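Putative branched-chain amino acid ABC transporter (Chromobacterium violaceum, PDB 4PYR) binds glutathione, has a periplasmic-binding-protein-like fold of the LppC lipoprotein family, and may act as an enzyme regulator. Local coordinates at residues R111-A114 with R115-D119. Residues are numbered along the deposited sequence; the frame is centred on the assembly and turned at random.
Sequences RQLA and RLMRD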
# COMPACT_ATOMS: atom_id res chain seq x y z
N ARG A 111 -1.73 9.37 6.11
CA ARG A 111 -2.15 10.67 5.64
C ARG A 111 -3.64 10.67 5.31
O ARG A 111 -4.40 11.58 5.67
CB ARG A 111 -1.33 11.04 4.41
CG ARG A 111 0.08 11.46 4.73
CD ARG A 111 0.67 12.13 3.49
NE ARG A 111 1.23 11.11 2.61
CZ ARG A 111 2.41 10.53 2.82
NH1 ARG A 111 3.19 10.89 3.85
NH2 ARG A 111 2.83 9.60 1.98
N GLN A 112 -4.08 9.66 4.57
CA GLN A 112 -5.47 9.53 4.30
C GLN A 112 -6.36 9.44 5.50
O GLN A 112 -7.41 10.06 5.53
CB GLN A 112 -5.69 8.35 3.43
CG GLN A 112 -5.23 8.67 2.01
CD GLN A 112 -5.51 7.47 1.17
OE1 GLN A 112 -6.69 7.09 1.01
NE2 GLN A 112 -4.44 6.80 0.71
N LEU A 113 -5.91 8.69 6.51
CA LEU A 113 -6.72 8.58 7.70
C LEU A 113 -6.97 9.95 8.35
O LEU A 113 -8.07 10.24 8.80
CB LEU A 113 -6.08 7.64 8.70
CG LEU A 113 -7.00 7.22 9.83
CD1 LEU A 113 -8.11 6.33 9.30
CD2 LEU A 113 -6.14 6.53 10.88
N ALA A 114 -5.94 10.80 8.37
CA ALA A 114 -6.13 12.13 8.87
C ALA A 114 -7.16 12.87 8.05
O ALA A 114 -7.99 13.55 8.60
CB ALA A 114 -4.81 12.89 8.87
N ARG A 115 -7.07 12.78 6.71
CA ARG A 115 -8.07 13.39 5.86
C ARG A 115 -9.49 12.85 6.07
O ARG A 115 -10.44 13.64 6.10
CB ARG A 115 -7.61 13.29 4.39
CG ARG A 115 -6.32 14.08 4.14
CD ARG A 115 -6.08 14.32 2.67
NE ARG A 115 -5.64 13.12 1.97
CZ ARG A 115 -4.37 12.75 1.81
NH1 ARG A 115 -3.37 13.48 2.30
NH2 ARG A 115 -4.09 11.63 1.16
N LEU A 116 -9.62 11.54 6.27
CA LEU A 116 -10.92 10.90 6.55
C LEU A 116 -11.52 11.47 7.82
O LEU A 116 -12.73 11.78 7.91
CB LEU A 116 -10.82 9.36 6.70
CG LEU A 116 -12.08 8.61 7.20
CD1 LEU A 116 -13.25 8.75 6.25
CD2 LEU A 116 -11.75 7.14 7.42
N MSE A 117 -10.67 11.58 8.84
CA MSE A 117 -11.18 12.07 10.09
C MSE A 117 -11.59 13.50 10.05
O MSE A 117 -12.57 13.89 10.71
CB MSE A 117 -10.13 11.76 11.11
CG MSE A 117 -10.14 10.29 11.53
SE MSE A 117 -8.67 9.78 12.72
CE MSE A 117 -9.62 10.28 14.38
N ARG A 118 -10.88 14.33 9.29
CA ARG A 118 -11.33 15.67 9.03
C ARG A 118 -12.68 15.71 8.34
O ARG A 118 -13.58 16.44 8.74
CB ARG A 118 -10.29 16.40 8.19
CG ARG A 118 -9.09 16.80 8.99
CD ARG A 118 -9.50 17.85 10.00
NE ARG A 118 -9.52 19.20 9.44
CZ ARG A 118 -9.58 20.29 10.19
NH1 ARG A 118 -9.59 20.14 11.52
NH2 ARG A 118 -9.59 21.49 9.65
N ASP A 119 -12.83 14.91 7.30
CA ASP A 119 -14.11 14.81 6.62
C ASP A 119 -15.26 14.46 7.56
O ASP A 119 -16.37 14.99 7.44
CB ASP A 119 -14.09 13.78 5.53
CG ASP A 119 -15.22 14.01 4.56
OD1 ASP A 119 -15.39 15.18 4.12
OD2 ASP A 119 -15.96 13.04 4.31
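Arg115 folds back over the preceding turn of helix 106-119 and lies against Arg111 and Gln112. Its CG sits beside the backbone N (chi1 -63°), pointing the chain back along the helix, and a bend at chi3 lays the guanidinium over the turn. One face of that group then sits over Arg111 O and Gln112 N, both offset toward its rim. Arg115 NH2 packs on Gln112 CG at 3.3 Å, and Arg115 NH1 comes 3.8 Å from Arg111 CB. The Gln112 amide and Arg115 guanidinium planes are nearly parallel, 6° apart, though not in one plane. Their polar ends part: Arg115 NH1 makes a salt bridge to Glu145 on helix 133-150, while Gln112 OE1 accepts a hydrogen bond from Leu294 N.

Leu113 works on another side of the helix. Leu113 CD1 meets Leu116 CD2 at 4.2 Å, and Leu113 CG meets SE of Met117, a selenomethionine, at 4.2 Å. All three side chains touch Tyr200 of strand 199-201. Buried Ala114 accepts a bond from Arg118 N at Ala114 O (3.1 Å), and its side chain touches Phe142.

The chemistry is that of an amphipathic helix: apolar groups seat it on the mixed sheet, and the Glu145 bridge probably offsets the charge of Arg115 beside Arg111.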